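Local coordinates for aspartate aminotransferase (Thermotoga maritima, PDB 1O4S), which transfers the amino group of L-aspartate to 2-oxoglutarate, giving oxaloacetate and L-glutamate, as a homodimeric enzyme that uses pyridoxal 5'-phosphate as cofactor, at residues K97-D102 against E233-I238. Numbering follows the deposited sequence.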
loop_
_atom_site.group_PDB
_atom_site.type_symbol
_atom_site.label_atom_id
_atom_site.label_comp_id
_atom_site.label_asym_id
_atom_site.label_seq_id
_atom_site.Cartn_x
_atom_site.Cartn_y
_atom_site.Cartn_z
ATOM N N LYS B 97 12.820 2.947 26.624
ATOM C CA LYS B 97 11.360 3.069 26.682
ATOM C C LYS B 97 10.722 1.671 26.728
ATOM O O LYS B 97 11.294 0.694 26.230
ATOM C CB LYS B 97 10.845 3.805 25.445
ATOM C CG LYS B 97 11.494 5.162 25.244
ATOM C CD LYS B 97 10.777 6.005 24.210
ATOM C CE LYS B 97 11.469 7.343 24.054
ATOM N NZ LYS B 97 11.095 8.295 25.100
ATOM N N ASP B 98 9.552 1.585 27.346
ATOM C CA ASP B 98 8.767 0.367 27.398
ATOM C C ASP B 98 7.778 0.508 26.243
ATOM O O ASP B 98 6.738 1.147 26.367
ATOM C CB ASP B 98 8.050 0.265 28.765
ATOM C CG ASP B 98 7.613 -1.162 29.124
ATOM O OD1 ASP B 98 7.495 -2.017 28.216
ATOM O OD2 ASP B 98 7.364 -1.518 30.309
ATOM N N ILE B 99 8.148 -0.023 25.091
ATOM C CA ILE B 99 7.263 -0.053 23.939
ATOM C C ILE B 99 6.553 -1.425 23.845
ATOM O O ILE B 99 7.188 -2.475 23.781
ATOM C CB ILE B 99 8.048 0.276 22.675
ATOM C CG1 ILE B 99 8.905 1.519 22.919
ATOM C CG2 ILE B 99 7.109 0.510 21.495
ATOM C CD1 ILE B 99 9.587 2.068 21.671
ATOM N N SER B 100 5.224 -1.398 23.851
ATOM C CA SER B 100 4.396 -2.565 23.578
ATOM C C SER B 100 4.327 -2.886 22.061
ATOM O O SER B 100 4.359 -1.996 21.240
ATOM C CB SER B 100 3.011 -2.320 24.170
ATOM O OG SER B 100 2.061 -3.255 23.731
ATOM N N PRO B 101 4.231 -4.160 21.682
ATOM C CA PRO B 101 4.046 -4.536 20.266
ATOM C C PRO B 101 2.768 -3.922 19.655
ATOM O O PRO B 101 2.707 -3.667 18.450
ATOM C CB PRO B 101 3.932 -6.064 20.315
ATOM C CG PRO B 101 4.480 -6.468 21.653
ATOM C CD PRO B 101 4.253 -5.341 22.564
ATOM N N ASP B 102 1.767 -3.677 20.503
ATOM C CA ASP B 102 0.524 -3.018 20.086
ATOM C C ASP B 102 0.679 -1.508 19.798
ATOM O O ASP B 102 -0.275 -0.871 19.358
ATOM C CB ASP B 102 -0.581 -3.286 21.114
ATOM C CG ASP B 102 -1.047 -4.767 21.107
ATOM O OD1 ASP B 102 -1.713 -5.172 22.116
ATOM O OD2 ASP B 102 -0.758 -5.611 20.167
ATOM N N GLU B 233 9.249 11.699 26.448
ATOM C CA GLU B 233 8.826 10.579 27.289
ATOM C C GLU B 233 7.446 10.240 26.738
ATOM O O GLU B 233 6.587 11.146 26.574
ATOM C CB GLU B 233 8.671 10.963 28.769
ATOM C CG GLU B 233 9.942 11.356 29.523
ATOM C CD GLU B 233 9.648 12.193 30.768
ATOM O OE1 GLU B 233 8.448 12.377 31.124
ATOM O OE2 GLU B 233 10.622 12.684 31.397
ATOM N N GLY B 234 7.209 8.969 26.459
ATOM C CA GLY B 234 5.898 8.556 25.996
ATOM C C GLY B 234 5.561 8.997 24.582
ATOM O O GLY B 234 6.273 9.779 23.941
ATOM N N PHE B 235 4.444 8.489 24.094
ATOM C CA PHE B 235 4.100 8.663 22.694
ATOM C C PHE B 235 2.792 9.428 22.515
ATOM O O PHE B 235 2.207 9.393 21.431
ATOM C CB PHE B 235 4.025 7.286 22.009
ATOM C CG PHE B 235 5.363 6.670 21.710
ATOM C CD1 PHE B 235 5.953 5.782 22.595
ATOM C CD2 PHE B 235 6.024 6.957 20.528
ATOM C CE1 PHE B 235 7.209 5.208 22.306
ATOM C CE2 PHE B 235 7.237 6.395 20.232
ATOM C CZ PHE B 235 7.839 5.510 21.122
ATOM N N ASP B 236 2.341 10.157 23.542
ATOM C CA ASP B 236 1.021 10.823 23.478
ATOM C C ASP B 236 0.890 11.765 22.291
ATOM O O ASP B 236 -0.185 11.870 21.670
ATOM C CB ASP B 236 0.693 11.564 24.769
ATOM C CG ASP B 236 0.127 10.645 25.828
ATOM O OD1 ASP B 236 -0.015 11.112 26.991
ATOM O OD2 ASP B 236 -0.209 9.447 25.577
ATOM N N ARG B 237 2.003 12.420 21.979
ATOM C CA ARG B 237 2.075 13.370 20.897
ATOM C C ARG B 237 3.196 13.029 19.926
ATOM O O ARG B 237 3.606 13.862 19.152
ATOM C CB ARG B 237 2.246 14.768 21.490
ATOM C CG ARG B 237 0.958 15.315 22.118
ATOM C CD ARG B 237 1.174 16.442 23.116
ATOM N NE ARG B 237 1.146 16.000 24.529
ATOM C CZ ARG B 237 2.208 15.620 25.261
ATOM N NH1 ARG B 237 3.448 15.614 24.751
ATOM N NH2 ARG B 237 2.024 15.242 26.528
ATOM N N ILE B 238 3.663 11.787 19.931
ATOM C CA ILE B 238 4.759 11.387 19.037
ATOM C C ILE B 238 4.325 10.297 18.086
ATOM O O ILE B 238 3.784 9.292 18.519
ATOM C CB ILE B 238 5.965 10.876 19.839
ATOM C CG1 ILE B 238 6.418 11.907 20.885
ATOM C CG2 ILE B 238 7.114 10.482 18.893
ATOM C CD1 ILE B 238 6.970 13.201 20.302
#
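Ile99 and Phe235 form the close-packed part of this contact, their side chains crossing at about a right angle. CD1 of Ile99 lies 3.9 Å from CZ of Phe235, and CG1 of Ile99 is 4.1 Å from CE1 of the same ring, so the CG1-CD1 branch meets these two ring atoms obliquely. With CG1 anti to its carbonyl carbon (chi1 -48°) and CD1 extended beyond it, that branch reaches the ring although the CB of Ile99 does not point at 233-238. Both residues are buried: Ile259 of strand 256-259 touches each of them, Ile91 of helix 81-95 packs on Ile99, and Leu229 of helix 228-231 on Phe235. Toward solvent, the partly exposed Lys97 touches the ring through CD alone, 4.1 Å from CE1 of Phe235. A bend at its last torsion (chi4 -81°) carries NZ to within 3.9 Å of Glu233 CA, where it hydrogen-bonds to the backbone O of Ser232. Away from the cofactor site, loops leading into strands 104-107 and 238-243, which flank strand 256-259 in the large-domain sheet of this fold-type I aminotransferase, are thus joined mainly by apolar contact, with the Ser232 carbonyl probably fixing the lysine's end.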